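CRISPR-associated endonuclease Cas12b (Alicyclobacillus acidoterrestris, PDB 5U31) is an RNA-guided CRISPR endonuclease that recognises PAM-bearing target DNA and cleaves it with a RuvC nuclease domain, using a divalent metal ion. Local coordinates at residues K729-W734 with Y769-S774; Y764-Y769 with E800-A805. The protein carries 3 engineered substitutions. One frame throughout, in Å; residues are numbered along the deposited sequence.

Contact 1 of 2, residues K729-W734 with Y769-S774; sequences KQVRDW and YKFLKS. With nucleotides of chain B.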
loop_
_atom_site.group_PDB
_atom_site.type_symbol
_atom_site.label_atom_id
_atom_site.label_comp_id
_atom_site.label_asym_id
_atom_site.label_seq_id
_atom_site.Cartn_x
_atom_site.Cartn_y
_atom_site.Cartn_z
ATOM N N LYS A 729 18.703 -33.748 4.612
ATOM C CA LYS A 729 17.815 -34.686 3.938
ATOM C C LYS A 729 16.370 -34.480 4.365
ATOM O O LYS A 729 15.450 -34.772 3.594
ATOM C CB LYS A 729 18.256 -36.125 4.208
ATOM C CG LYS A 729 19.573 -36.508 3.543
ATOM C CD LYS A 729 19.853 -37.994 3.688
ATOM C CE LYS A 729 21.096 -38.410 2.911
ATOM N NZ LYS A 729 21.304 -39.887 2.949
ATOM N N GLN A 730 16.150 -33.973 5.579
ATOM C CA GLN A 730 14.788 -33.694 6.019
ATOM C C GLN A 730 14.215 -32.480 5.301
ATOM O O GLN A 730 13.023 -32.453 4.975
ATOM C CB GLN A 730 14.755 -33.485 7.533
ATOM C CG GLN A 730 15.252 -34.670 8.326
ATOM C CD GLN A 730 15.061 -34.491 9.815
ATOM O OE1 GLN A 730 14.786 -33.388 10.293
ATOM N NE2 GLN A 730 15.199 -35.581 10.560
ATOM N N VAL A 731 15.041 -31.459 5.060
ATOM C CA VAL A 731 14.568 -30.306 4.302
ATOM C C VAL A 731 14.351 -30.689 2.846
ATOM O O VAL A 731 13.454 -30.154 2.181
ATOM C CB VAL A 731 15.548 -29.125 4.438
ATOM C CG1 VAL A 731 15.065 -27.933 3.627
ATOM C CG2 VAL A 731 15.715 -28.734 5.896
ATOM N N ARG A 732 15.145 -31.626 2.332
ATOM C CA ARG A 732 14.972 -32.071 0.955
ATOM C C ARG A 732 13.620 -32.747 0.763
ATOM O O ARG A 732 12.901 -32.458 -0.200
ATOM C CB ARG A 732 16.108 -33.014 0.565
ATOM C CG ARG A 732 15.957 -33.603 -0.819
ATOM C CD ARG A 732 17.150 -34.464 -1.176
ATOM N NE ARG A 732 17.482 -35.402 -0.109
ATOM C CZ ARG A 732 16.857 -36.558 0.089
ATOM N NH1 ARG A 732 15.860 -36.918 -0.707
ATOM N NH2 ARG A 732 17.227 -37.352 1.085
ATOM N N ASP A 733 13.253 -33.648 1.678
ATOM C CA ASP A 733 12.001 -34.384 1.530
ATOM C C ASP A 733 10.796 -33.489 1.782
ATOM O O ASP A 733 9.756 -33.646 1.131
ATOM C CB ASP A 733 11.978 -35.586 2.472
ATOM C CG ASP A 733 13.070 -36.593 2.162
ATOM O OD1 ASP A 733 13.529 -36.640 1.001
ATOM O OD2 ASP A 733 13.467 -37.342 3.081
ATOM N N TRP A 734 10.910 -32.550 2.727
ATOM C CA TRP A 734 9.801 -31.643 3.007
ATOM C C TRP A 734 9.426 -30.834 1.773
ATOM O O TRP A 734 8.240 -30.640 1.484
ATOM C CB TRP A 734 10.153 -30.714 4.170
ATOM C CG TRP A 734 9.244 -29.525 4.267
ATOM C CD1 TRP A 734 7.889 -29.540 4.411
ATOM C CD2 TRP A 734 9.624 -28.143 4.222
ATOM N NE1 TRP A 734 7.401 -28.256 4.461
ATOM C CE2 TRP A 734 8.447 -27.381 4.348
ATOM C CE3 TRP A 734 10.846 -27.478 4.088
ATOM C CZ2 TRP A 734 8.454 -25.988 4.342
ATOM C CZ3 TRP A 734 10.852 -26.093 4.085
ATOM C CH2 TRP A 734 9.665 -25.365 4.209
ATOM N N TYR A 769 9.034 -19.358 3.005
ATOM C CA TYR A 769 10.112 -18.539 2.467
ATOM C C TYR A 769 11.106 -18.172 3.561
ATOM O O TYR A 769 12.318 -18.361 3.401
ATOM C CB TYR A 769 9.529 -17.291 1.806
ATOM C CG TYR A 769 10.549 -16.431 1.104
ATOM C CD1 TYR A 769 10.863 -16.639 -0.236
ATOM C CD2 TYR A 769 11.195 -15.408 1.778
ATOM C CE1 TYR A 769 11.797 -15.851 -0.876
ATOM C CE2 TYR A 769 12.129 -14.619 1.148
ATOM C CZ TYR A 769 12.425 -14.840 -0.177
ATOM O OH TYR A 769 13.359 -14.043 -0.792
ATOM N N LYS A 770 10.607 -17.672 4.696
ATOM C CA LYS A 770 11.495 -17.228 5.768
ATOM C C LYS A 770 12.359 -18.371 6.285
ATOM O O LYS A 770 13.546 -18.179 6.574
ATOM C CB LYS A 770 10.691 -16.615 6.915
ATOM C CG LYS A 770 9.840 -15.410 6.546
ATOM C CD LYS A 770 8.974 -14.975 7.726
ATOM C CE LYS A 770 7.978 -13.894 7.331
ATOM N NZ LYS A 770 7.169 -13.427 8.495
ATOM N N PHE A 771 11.789 -19.571 6.416
ATOM C CA PHE A 771 12.605 -20.684 6.887
ATOM C C PHE A 771 13.663 -21.068 5.860
ATOM O O PHE A 771 14.821 -21.312 6.218
ATOM C CB PHE A 771 11.747 -21.900 7.220
ATOM C CG PHE A 771 12.553 -23.150 7.407
ATOM C CD1 PHE A 771 13.277 -23.352 8.569
ATOM C CD2 PHE A 771 12.624 -24.102 6.405
ATOM C CE1 PHE A 771 14.039 -24.488 8.737
ATOM C CE2 PHE A 771 13.385 -25.240 6.566
ATOM C CZ PHE A 771 14.094 -25.434 7.734
ATOM N N LEU A 772 13.280 -21.142 4.583
ATOM C CA LEU A 772 14.240 -21.492 3.540
ATOM C C LEU A 772 15.372 -20.478 3.475
ATOM O O LEU A 772 16.542 -20.850 3.318
ATOM C CB LEU A 772 13.534 -21.596 2.190
ATOM C CG LEU A 772 12.685 -22.850 1.986
ATOM C CD1 LEU A 772 12.024 -22.841 0.627
ATOM C CD2 LEU A 772 13.546 -24.081 2.147
ATOM N N LYS A 773 15.042 -19.189 3.588
ATOM C CA LYS A 773 16.069 -18.159 3.684
ATOM C C LYS A 773 16.987 -18.430 4.869
ATOM O O LYS A 773 18.217 -18.369 4.749
ATOM C CB LYS A 773 15.403 -16.787 3.810
ATOM C CG LYS A 773 16.166 -15.623 3.199
ATOM C CD LYS A 773 15.872 -15.485 1.710
ATOM C CE LYS A 773 16.047 -14.044 1.241
ATOM N NZ LYS A 773 15.094 -13.127 1.928
ATOM N N SER A 774 16.399 -18.753 6.024
ATOM C CA SER A 774 17.183 -19.032 7.222
ATOM C C SER A 774 17.997 -20.308 7.073
ATOM O O SER A 774 19.093 -20.416 7.635
ATOM C CB SER A 774 16.254 -19.127 8.433
ATOM O OG SER A 774 16.966 -19.427 9.619
ATOM P P A B 105 12.981 -13.513 9.282
ATOM O OP1 A B 105 12.412 -14.782 9.806
ATOM O OP2 A B 105 13.084 -12.330 10.173
ATOM O "O5'" A B 105 14.422 -13.802 8.672
ATOM C "C5'" A B 105 14.570 -14.706 7.589
ATOM C "C4'" A B 105 15.968 -14.684 7.037
ATOM O "O4'" A B 105 16.177 -13.483 6.250
ATOM C "C3'" A B 105 17.074 -14.629 8.072
ATOM O "O3'" A B 105 17.337 -15.876 8.686
ATOM C "C2'" A B 105 18.235 -14.062 7.273
ATOM O "O2'" A B 105 18.778 -15.052 6.412
ATOM C "C1'" A B 105 17.508 -13.031 6.413
ATOM N N9 A B 105 17.479 -11.707 7.065
ATOM C C8 A B 105 16.517 -11.185 7.891
ATOM N N7 A B 105 16.790 -9.974 8.315
ATOM C C5 A B 105 18.015 -9.679 7.729
ATOM C C6 A B 105 18.853 -8.545 7.781
ATOM N N6 A B 105 18.581 -7.438 8.478
ATOM N N1 A B 105 20.005 -8.586 7.077
ATOM C C2 A B 105 20.289 -9.691 6.376
ATOM N N3 A B 105 19.588 -10.814 6.250
ATOM C C4 A B 105 18.450 -10.743 6.959
ATOM P P A B 49 17.302 -29.688 -1.488
ATOM O OP1 A B 49 15.921 -30.205 -1.660
ATOM O OP2 A B 49 18.301 -29.814 -2.584
ATOM O "O5'" A B 49 17.191 -28.147 -1.103
ATOM C "C5'" A B 49 16.449 -27.733 0.033
ATOM C "C4'" A B 49 16.767 -26.309 0.405
ATOM O "O4'" A B 49 18.126 -26.212 0.906
ATOM C "C3'" A B 49 16.729 -25.309 -0.733
ATOM O "O3'" A B 49 15.420 -24.908 -1.072
ATOM C "C2'" A B 49 17.605 -24.183 -0.208
ATOM O "O2'" A B 49 16.903 -23.399 0.746
ATOM C "C1'" A B 49 18.688 -24.973 0.523
ATOM N N9 A B 49 19.851 -25.224 -0.347
ATOM C C8 A B 49 20.251 -26.401 -0.933
ATOM N N7 A B 49 21.334 -26.284 -1.665
ATOM C C5 A B 49 21.662 -24.940 -1.553
ATOM C C6 A B 49 22.705 -24.168 -2.092
ATOM N N6 A B 49 23.661 -24.655 -2.885
ATOM N N1 A B 49 22.738 -22.855 -1.782
ATOM C C2 A B 49 21.789 -22.353 -0.988
ATOM N N3 A B 49 20.762 -22.973 -0.423
ATOM C C4 A B 49 20.758 -24.276 -0.748
ATOM P P C B 48 21.740 -33.024 -2.316
ATOM O OP1 C B 48 20.741 -33.959 -2.895
ATOM O OP2 C B 48 22.580 -32.199 -3.221
ATOM O "O5'" C B 48 21.001 -32.028 -1.318
ATOM C "C5'" C B 48 20.315 -32.529 -0.182
ATOM C "C4'" C B 48 19.916 -31.428 0.765
ATOM O "O4'" C B 48 21.084 -30.909 1.447
ATOM C "C3'" C B 48 19.285 -30.198 0.140
ATOM O "O3'" C B 48 17.918 -30.377 -0.175
ATOM C "C2'" C B 48 19.533 -29.125 1.193
ATOM O "O2'" C B 48 18.591 -29.228 2.250
ATOM C "C1'" C B 48 20.906 -29.536 1.728
ATOM N N1 C B 48 22.005 -28.774 1.101
ATOM C C2 C B 48 22.307 -27.520 1.623
ATOM O O2 C B 48 21.637 -27.101 2.574
ATOM N N3 C B 48 23.312 -26.801 1.081
ATOM C C4 C B 48 24.003 -27.301 0.056
ATOM N N4 C B 48 24.988 -26.554 -0.450
ATOM C C5 C B 48 23.719 -28.586 -0.497
ATOM C C6 C B 48 22.719 -29.284 0.053
#
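Val-731 meets Phe-771 and Leu-772 with separate branches. Its CG2 lies 4.1 Å from Phe-771 CZ, at the edge of the phenyl ring. Its CG1 is anti to the backbone N and faces Leu-772 CD2. The same methyl also reaches the guide RNA, 3.9 Å from C5' of A49 of chain B. Val-731 thus touches both the second helix and the RNA backbone.

Arg-732 turns to the RNA instead. Its CB lies 3.3 Å from O3' of C48 of chain B. The chain runs extended to CD and then bends (chi3 48°). The guanidinium has C5' of C48 of chain B at its edge, and one face looks toward Lys-729 O. NH1 is 2.9 Å from Asp-733 OD1, but that oxygen sits well out of the guanidinium plane. The pair is held by charge alone.

Segments 729-734 and 769-774 lie on helices 709-739 and 759-776 of the REC2 (Helical-II) domain. The segments run roughly antiparallel, at 148°. Their axes come no closer than 12.7 Å, and large side chains span the distance. Helix 641-658, in the bridge helix region, packs on the same side chains: Leu-643 and Leu-646 touch Phe-771, and Thr-642 touches Trp-734.

Trp-734, about one turn on from Val-731, reaches the same two residues. The benzene side of its indole slides past the phenyl ring of Phe-771, and CZ3 comes 3.5 Å from Phe-771 CD2. The planes are inclined at 72° and the centroids are 5.5 Å apart, an oblique pair. Trp-734 CZ3 also lies 3.9 Å from Leu-772 CD2. Beyond Leu-772, the CB atoms of Lys-773 and Ser-774 rest on the sugar of A105 of chain B.

Contact 2 of 2, residues Y764-Y769 with E800-A805; sequences YLERQY and EHIDHA. With nucleotides of chain B.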
loop_
_atom_site.group_PDB
_atom_site.type_symbol
_atom_site.label_atom_id
_atom_site.label_comp_id
_atom_site.label_asym_id
_atom_site.label_seq_id
_atom_site.Cartn_x
_atom_site.Cartn_y
_atom_site.Cartn_z
ATOM N N TYR A 764 1.169 -18.844 5.624
ATOM C CA TYR A 764 1.652 -20.211 5.469
ATOM C C TYR A 764 2.683 -20.297 4.351
ATOM O O TYR A 764 3.674 -21.029 4.461
ATOM C CB TYR A 764 0.475 -21.146 5.204
ATOM C CG TYR A 764 0.854 -22.492 4.629
ATOM C CD1 TYR A 764 1.571 -23.415 5.381
ATOM C CD2 TYR A 764 0.477 -22.849 3.341
ATOM C CE1 TYR A 764 1.912 -24.652 4.859
ATOM C CE2 TYR A 764 0.810 -24.079 2.811
ATOM C CZ TYR A 764 1.526 -24.978 3.572
ATOM O OH TYR A 764 1.859 -26.206 3.043
ATOM N N LEU A 765 2.470 -19.543 3.272
ATOM C CA LEU A 765 3.474 -19.443 2.219
ATOM C C LEU A 765 4.673 -18.621 2.679
ATOM O O LEU A 765 5.823 -19.021 2.469
ATOM C CB LEU A 765 2.853 -18.827 0.968
ATOM C CG LEU A 765 1.624 -19.518 0.377
ATOM C CD1 LEU A 765 1.073 -18.707 -0.781
ATOM C CD2 LEU A 765 1.964 -20.927 -0.072
ATOM N N GLU A 766 4.420 -17.466 3.304
ATOM C CA GLU A 766 5.509 -16.617 3.777
ATOM C C GLU A 766 6.396 -17.352 4.770
ATOM O O GLU A 766 7.620 -17.182 4.762
ATOM C CB GLU A 766 4.951 -15.350 4.421
ATOM C CG GLU A 766 4.319 -14.370 3.462
ATOM C CD GLU A 766 5.331 -13.422 2.851
ATOM O OE1 GLU A 766 6.545 -13.735 2.884
ATOM O OE2 GLU A 766 4.909 -12.358 2.348
ATOM N N ARG A 767 5.793 -18.160 5.646
ATOM C CA ARG A 767 6.578 -18.890 6.632
ATOM C C ARG A 767 7.594 -19.800 5.959
ATOM O O ARG A 767 8.729 -19.933 6.430
ATOM C CB ARG A 767 5.656 -19.695 7.545
ATOM C CG ARG A 767 5.494 -19.120 8.936
ATOM C CD ARG A 767 4.711 -20.062 9.834
ATOM N NE ARG A 767 3.279 -19.789 9.799
ATOM C CZ ARG A 767 2.686 -18.847 10.523
ATOM N NH1 ARG A 767 1.376 -18.665 10.434
ATOM N NH2 ARG A 767 3.404 -18.082 11.332
ATOM N N GLN A 768 7.209 -20.426 4.843
ATOM C CA GLN A 768 8.129 -21.314 4.140
ATOM C C GLN A 768 9.301 -20.542 3.550
ATOM O O GLN A 768 10.442 -21.016 3.572
ATOM C CB GLN A 768 7.394 -22.067 3.035
ATOM C CG GLN A 768 6.202 -22.862 3.496
ATOM C CD GLN A 768 5.473 -23.496 2.332
ATOM O OE1 GLN A 768 6.093 -24.073 1.441
ATOM N NE2 GLN A 768 4.154 -23.379 2.323
ATOM N N TYR A 769 9.034 -19.358 3.005
ATOM C CA TYR A 769 10.112 -18.539 2.467
ATOM C C TYR A 769 11.106 -18.172 3.561
ATOM O O TYR A 769 12.318 -18.361 3.401
ATOM C CB TYR A 769 9.529 -17.291 1.806
ATOM C CG TYR A 769 10.549 -16.431 1.104
ATOM C CD1 TYR A 769 10.863 -16.639 -0.236
ATOM C CD2 TYR A 769 11.195 -15.408 1.778
ATOM C CE1 TYR A 769 11.797 -15.851 -0.876
ATOM C CE2 TYR A 769 12.129 -14.619 1.148
ATOM C CZ TYR A 769 12.425 -14.840 -0.177
ATOM O OH TYR A 769 13.359 -14.043 -0.792
ATOM N N GLU A 800 6.984 -15.614 -6.408
ATOM C CA GLU A 800 5.958 -15.246 -7.375
ATOM C C GLU A 800 4.599 -15.822 -6.997
ATOM O O GLU A 800 3.567 -15.208 -7.286
ATOM C CB GLU A 800 6.371 -15.704 -8.774
ATOM C CG GLU A 800 7.567 -14.947 -9.329
ATOM C CD GLU A 800 7.953 -15.405 -10.720
ATOM O OE1 GLU A 800 7.428 -16.445 -11.174
ATOM O OE2 GLU A 800 8.782 -14.723 -11.362
ATOM N N HIS A 801 4.575 -16.987 -6.347
ATOM C CA HIS A 801 3.307 -17.539 -5.882
ATOM C C HIS A 801 2.731 -16.709 -4.740
ATOM O O HIS A 801 1.522 -16.453 -4.701
ATOM C CB HIS A 801 3.487 -18.993 -5.448
ATOM C CG HIS A 801 2.213 -19.672 -5.054
ATOM N ND1 HIS A 801 1.167 -19.865 -5.932
ATOM C CD2 HIS A 801 1.817 -20.212 -3.877
ATOM C CE1 HIS A 801 0.184 -20.492 -5.313
ATOM N NE2 HIS A 801 0.553 -20.716 -4.065
ATOM N N ILE A 802 3.578 -16.287 -3.798
ATOM C CA ILE A 802 3.088 -15.467 -2.696
ATOM C C ILE A 802 2.505 -14.166 -3.228
ATOM O O ILE A 802 1.423 -13.739 -2.808
ATOM C CB ILE A 802 4.207 -15.213 -1.670
ATOM C CG1 ILE A 802 4.683 -16.534 -1.062
ATOM C CG2 ILE A 802 3.723 -14.275 -0.577
ATOM C CD1 ILE A 802 5.809 -16.382 -0.060
ATOM N N ASP A 803 3.195 -13.528 -4.177
ATOM C CA ASP A 803 2.704 -12.257 -4.699
ATOM C C ASP A 803 1.397 -12.440 -5.460
ATOM O O ASP A 803 0.456 -11.658 -5.279
ATOM C CB ASP A 803 3.761 -11.596 -5.586
ATOM C CG ASP A 803 3.282 -10.280 -6.182
ATOM O OD1 ASP A 803 2.734 -10.294 -7.304
ATOM O OD2 ASP A 803 3.433 -9.233 -5.515
ATOM N N HIS A 804 1.314 -13.465 -6.310
ATOM C CA HIS A 804 0.057 -13.737 -6.998
ATOM C C HIS A 804 -1.062 -14.002 -6.002
ATOM O O HIS A 804 -2.201 -13.566 -6.207
ATOM C CB HIS A 804 0.223 -14.922 -7.949
ATOM C CG HIS A 804 0.964 -14.590 -9.208
ATOM N ND1 HIS A 804 1.009 -13.316 -9.734
ATOM C CD2 HIS A 804 1.690 -15.369 -10.046
ATOM C CE1 HIS A 804 1.729 -13.326 -10.842
ATOM N NE2 HIS A 804 2.153 -14.558 -11.054
ATOM N N ALA A 805 -0.750 -14.700 -4.907
ATOM C CA ALA A 805 -1.764 -15.000 -3.905
ATOM C C ALA A 805 -2.319 -13.727 -3.282
ATOM O O ALA A 805 -3.528 -13.621 -3.042
ATOM C CB ALA A 805 -1.179 -15.913 -2.830
ATOM P P U B 37 1.466 -25.248 -7.515
ATOM O OP1 U B 37 1.270 -25.916 -8.825
ATOM O OP2 U B 37 2.120 -25.967 -6.398
ATOM O "O5'" U B 37 2.379 -23.982 -7.799
ATOM C "C5'" U B 37 2.795 -23.128 -6.740
ATOM C "C4'" U B 37 4.303 -23.060 -6.624
ATOM O "O4'" U B 37 4.609 -22.639 -5.272
ATOM C "C3'" U B 37 5.012 -24.396 -6.823
ATOM O "O3'" U B 37 6.342 -24.213 -7.336
ATOM C "C2'" U B 37 5.069 -24.952 -5.408
ATOM O "O2'" U B 37 6.113 -25.871 -5.183
ATOM C "C1'" U B 37 5.244 -23.688 -4.563
ATOM N N1 U B 37 4.597 -23.794 -3.247
ATOM C C2 U B 37 5.348 -23.633 -2.097
ATOM O O2 U B 37 6.540 -23.387 -2.112
ATOM N N3 U B 37 4.650 -23.767 -0.921
ATOM C C4 U B 37 3.305 -24.055 -0.779
ATOM O O4 U B 37 2.805 -24.151 0.344
ATOM C C5 U B 37 2.600 -24.213 -2.015
ATOM C C6 U B 37 3.256 -24.084 -3.171
ATOM P P G B 32 1.116 -16.005 -14.860
ATOM O OP1 G B 32 2.588 -15.812 -14.783
ATOM O OP2 G B 32 0.550 -17.244 -15.472
ATOM O "O5'" G B 32 0.557 -15.889 -13.375
ATOM C "C5'" G B 32 -0.248 -16.915 -12.819
ATOM C "C4'" G B 32 -1.206 -16.348 -11.811
ATOM O "O4'" G B 32 -2.414 -15.901 -12.474
ATOM C "C3'" G B 32 -1.710 -17.316 -10.764
ATOM O "O3'" G B 32 -0.772 -17.544 -9.733
ATOM C "C2'" G B 32 -2.999 -16.653 -10.301
ATOM O "O2'" G B 32 -2.726 -15.573 -9.422
ATOM C "C1'" G B 32 -3.522 -16.081 -11.618
ATOM N N9 G B 32 -4.467 -17.001 -12.270
ATOM C C8 G B 32 -4.203 -17.840 -13.317
ATOM N N7 G B 32 -5.245 -18.537 -13.672
ATOM C C5 G B 32 -6.253 -18.136 -12.805
ATOM C C6 G B 32 -7.613 -18.539 -12.703
ATOM O O6 G B 32 -8.240 -19.366 -13.377
ATOM N N1 G B 32 -8.267 -17.870 -11.677
ATOM C C2 G B 32 -7.699 -16.934 -10.855
ATOM N N2 G B 32 -8.502 -16.403 -9.927
ATOM N N3 G B 32 -6.440 -16.545 -10.939
ATOM C C4 G B 32 -5.783 -17.185 -11.929
ATOM P P C B 33 -0.776 -18.951 -8.968
ATOM O OP1 C B 33 0.408 -18.988 -8.082
ATOM O OP2 C B 33 -1.011 -20.037 -9.950
ATOM O "O5'" C B 33 -2.072 -18.858 -8.060
ATOM C "C5'" C B 33 -2.158 -17.874 -7.043
ATOM C "C4'" C B 33 -3.444 -18.000 -6.274
ATOM O "O4'" C B 33 -4.545 -17.481 -7.077
ATOM C "C3'" C B 33 -3.896 -19.416 -5.960
ATOM O "O3'" C B 33 -3.112 -20.123 -5.001
ATOM C "C2'" C B 33 -5.375 -19.201 -5.685
ATOM O "O2'" C B 33 -5.566 -18.480 -4.478
ATOM C "C1'" C B 33 -5.709 -18.254 -6.837
ATOM N N1 C B 33 -6.022 -19.031 -8.061
ATOM C C2 C B 33 -7.308 -19.558 -8.199
ATOM O O2 C B 33 -8.152 -19.328 -7.317
ATOM N N3 C B 33 -7.611 -20.296 -9.293
ATOM C C4 C B 33 -6.684 -20.525 -10.222
ATOM N N4 C B 33 -7.021 -21.253 -11.284
ATOM C C5 C B 33 -5.364 -20.018 -10.104
ATOM C C6 C B 33 -5.080 -19.289 -9.021
#
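Gln-768 OE1 accepts a hydrogen bond from N3 of U37 of chain B, at 2.8 Å with an N-H...O angle of 159°. The amide NE2 donates to O4 of the same uracil; the modelled length is too short to rely on. NE2 also donates to Tyr-764 O, 3.2 Å away, from above the carbonyl plane. The bonds of OE1 to N3 and of NE2 to Tyr-764 O are enough to set the rotation of the amide, and NE2 lies over the rim of the Tyr-764 ring.

Leu-765 links this site to segment 800-805 of helix 796-822; the two segments run antiparallel, at 157°. Its CB packs on Ile-802 CG1 at 3.6 Å. Its CD1 meets His-801 CD2 at 3.5 Å and also touches Ala-805 CB, while CD2 lies against the uracil. His-801 ND1 faces OP1 of C33 of chain B in a modelled hydrogen bond whose length is doubtful.

Glu-766 folds back at chi2 (-86°) and lays its carboxylate beside Ile-802 CG2. The carboxylate forms a salt bridge with Arg-799.

The N3-H bond to OE1, with NE2 placed toward O4, is consistent with reading of the uracil edge by Gln-768, an established sgRNA-binding residue.

Overall arrangement
Both contacts are buried and both use helix 759-776, which they share at Tyr-769. Contact 1 joins it to helix 709-739 within REC2. Contact 2 joins it to helix 796-822, in the RuvC-II region, and lies nearer the centre of the chain. The two meet where Trp-734 CZ2 packs 3.9 Å from Gln-768 CG. Their chemistry differs. Contact 1 is aromatic and aliphatic between its helices, with the RNA touched mainly along its sugar-phosphate backbone. Contact 2 has closer helices and a leucine-isoleucine centre, and adds a polar bond to a base, beside histidines that lie on the RNA backbone. Contact 1 thus stays within the REC lobe, whereas contact 2 crosses from REC2 to RuvC-II.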